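Local coordinates for protein cryptic loci regulator 2 (Schizosaccharomyces pombe 972h-, PDB 5IKJ) that acts upstream of histone deacetylases to promote transcriptional silencing, and is required for nucleosome positioning at heterochromatic loci and for silencing by the SHREC repressor complex, at residues S404-T409 / G429-Q434. Sequence-based numbering, arbitrary orientation.
Sequences SVLQKT and GSLWTQ
With OG1 anti to the backbone N (chi1 -169°), Thr-433 turns its hydroxyl onto the carbonyl of Lys-408, while the methyl of Thr-409 lies against Leu-431. The hydroxyl is the donor: Thr-433 OG1 lies 2.7 Å from Lys-408 O, and the C=O...donor angle of 147° shows that it approaches off the C=O direction, slightly tilted from the carbonyl plane. Beside it, Lys-408 CB comes within 3.8 Å of Thr-433 OG1, whereas the rest of the lysine chain bends away. The backbones also come close: Thr-409 CA stands 3.2 Å from Trp-432 O in a CA-H...O contact with 136° at the hydrogen. Apolar packing follows: Thr-409 CG2 meets Leu-431 CB at 3.9 Å, and Leu-406 CD1 reaches Leu-431 CD1, also at 3.9 Å, the two leucines crossing at about a right angle. Tyr-484 touches both leucines, and Leu-477 lies against Thr-409. The CB of Trp-432 is directed away from the loop, and its ring sends NE1 to Ser-430 OG (3.0 Å) near the ring plane and meets Phe-411. A valine at Thr-433 would probably leave the Lys-408 carbonyl without this hydroxyl donor and the turn less firmly tied to the strand. The contact thus joins the type I turn 406-409, just ahead of strand 411-419, to strand 425-436 of the SH3-clan Clr2 region, in which these two strands pair antiparallel. The one cross-segment hydrogen bond ties the turn's third residue to the strand and gives its carbonyl a donor, while the leucines and the Thr-409 methyl pack beside it in a largely buried contact.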
loop_
_atom_site.group_PDB
_atom_site.type_symbol
_atom_site.label_atom_id
_atom_site.label_comp_id
_atom_site.label_asym_id
_atom_site.label_seq_id
_atom_site.Cartn_x
_atom_site.Cartn_y
_atom_site.Cartn_z
ATOM N N SER A 404 -20.285 -10.620 -27.660
ATOM C CA SER A 404 -19.310 -11.166 -28.598
ATOM C C SER A 404 -18.113 -10.242 -28.773
ATOM O O SER A 404 -17.010 -10.707 -29.079
ATOM C CB SER A 404 -19.976 -11.422 -29.951
ATOM O OG SER A 404 -21.010 -12.383 -29.834
ATOM N N VAL A 405 -18.309 -8.935 -28.585
ATOM C CA VAL A 405 -17.235 -7.974 -28.800
ATOM C C VAL A 405 -16.148 -8.080 -27.738
ATOM O O VAL A 405 -15.025 -7.612 -27.959
ATOM C CB VAL A 405 -17.819 -6.547 -28.837
ATOM C CG1 VAL A 405 -16.720 -5.509 -29.011
ATOM C CG2 VAL A 405 -18.845 -6.425 -29.958
ATOM N N LEU A 406 -16.444 -8.695 -26.592
ATOM C CA LEU A 406 -15.535 -8.681 -25.452
ATOM C C LEU A 406 -15.025 -10.066 -25.070
ATOM O O LEU A 406 -14.344 -10.197 -24.047
ATOM C CB LEU A 406 -16.230 -8.040 -24.246
ATOM C CG LEU A 406 -16.832 -6.653 -24.476
ATOM C CD1 LEU A 406 -17.554 -6.169 -23.225
ATOM C CD2 LEU A 406 -15.763 -5.660 -24.896
ATOM N N GLN A 407 -15.318 -11.100 -25.857
ATOM C CA GLN A 407 -14.935 -12.452 -25.469
ATOM C C GLN A 407 -13.448 -12.727 -25.658
ATOM O O GLN A 407 -12.959 -13.745 -25.155
ATOM C CB GLN A 407 -15.759 -13.475 -26.250
ATOM C CG GLN A 407 -17.247 -13.180 -26.226
ATOM C CD GLN A 407 -18.091 -14.394 -25.895
ATOM O OE1 GLN A 407 -18.469 -14.606 -24.742
ATOM N NE2 GLN A 407 -18.402 -15.193 -26.908
ATOM N N LYS A 408 -12.721 -11.856 -26.354
ATOM C CA LYS A 408 -11.264 -11.915 -26.368
ATOM C C LYS A 408 -10.647 -11.380 -25.078
ATOM O O LYS A 408 -9.424 -11.211 -25.019
ATOM C CB LYS A 408 -10.706 -11.122 -27.555
ATOM C CG LYS A 408 -11.068 -11.669 -28.926
ATOM C CD LYS A 408 -10.307 -10.922 -30.014
ATOM C CE LYS A 408 -11.175 -10.643 -31.231
ATOM N NZ LYS A 408 -11.632 -11.887 -31.907
ATOM N N THR A 409 -11.457 -11.109 -24.058
ATOM C CA THR A 409 -10.955 -10.514 -22.825
ATOM C C THR A 409 -10.007 -11.480 -22.127
ATOM O O THR A 409 -10.396 -12.596 -21.768
ATOM C CB THR A 409 -12.118 -10.147 -21.904
ATOM O OG1 THR A 409 -12.951 -9.173 -22.542
ATOM C CG2 THR A 409 -11.607 -9.577 -20.584
ATOM N N GLY A 429 -13.479 -2.152 -13.881
ATOM C CA GLY A 429 -12.224 -1.916 -14.571
ATOM C C GLY A 429 -12.396 -2.069 -16.065
ATOM O O GLY A 429 -13.479 -2.388 -16.565
ATOM N N SER A 430 -11.297 -1.830 -16.775
ATOM C CA SER A 430 -11.258 -1.972 -18.222
ATOM C C SER A 430 -10.857 -3.391 -18.605
ATOM O O SER A 430 -10.113 -4.064 -17.887
ATOM C CB SER A 430 -10.277 -0.969 -18.834
ATOM O OG SER A 430 -9.047 -0.968 -18.128
ATOM N N LEU A 431 -11.357 -3.837 -19.754
ATOM C CA LEU A 431 -11.140 -5.189 -20.245
ATOM C C LEU A 431 -10.124 -5.168 -21.379
ATOM O O LEU A 431 -10.179 -4.302 -22.257
ATOM C CB LEU A 431 -12.455 -5.807 -20.729
ATOM C CG LEU A 431 -13.619 -5.723 -19.736
ATOM C CD1 LEU A 431 -14.900 -6.243 -20.366
ATOM C CD2 LEU A 431 -13.300 -6.485 -18.457
ATOM N N TRP A 432 -9.201 -6.128 -21.356
ATOM C CA TRP A 432 -8.097 -6.171 -22.301
ATOM C C TRP A 432 -7.955 -7.567 -22.887
ATOM O O TRP A 432 -8.463 -8.551 -22.346
ATOM C CB TRP A 432 -6.769 -5.781 -21.638
ATOM C CG TRP A 432 -6.743 -4.401 -21.069
ATOM C CD1 TRP A 432 -7.475 -3.929 -20.019
ATOM C CD2 TRP A 432 -5.926 -3.312 -21.510
ATOM N NE1 TRP A 432 -7.170 -2.610 -19.784
ATOM C CE2 TRP A 432 -6.221 -2.208 -20.686
ATOM C CE3 TRP A 432 -4.976 -3.162 -22.523
ATOM C CZ2 TRP A 432 -5.601 -0.971 -20.846
ATOM C CZ3 TRP A 432 -4.363 -1.935 -22.681
ATOM C CH2 TRP A 432 -4.677 -0.856 -21.847
ATOM N N THR A 433 -7.243 -7.633 -24.009
ATOM C CA THR A 433 -6.776 -8.883 -24.582
ATOM C C THR A 433 -5.262 -8.813 -24.728
ATOM O O THR A 433 -4.688 -7.731 -24.881
ATOM C CB THR A 433 -7.424 -9.164 -25.947
ATOM O OG1 THR A 433 -7.137 -10.509 -26.349
ATOM C CG2 THR A 433 -6.908 -8.201 -27.014
ATOM N N GLN A 434 -4.616 -9.974 -24.675
ATOM C CA GLN A 434 -3.170 -10.067 -24.821
ATOM C C GLN A 434 -2.837 -10.921 -26.034
ATOM O O GLN A 434 -3.508 -11.922 -26.306
ATOM C CB GLN A 434 -2.517 -10.657 -23.565
ATOM C CG GLN A 434 -2.857 -12.115 -23.302
ATOM C CD GLN A 434 -2.365 -12.595 -21.949
ATOM O OE1 GLN A 434 -3.086 -13.275 -21.220
ATOM N NE2 GLN A 434 -1.126 -12.250 -21.610
#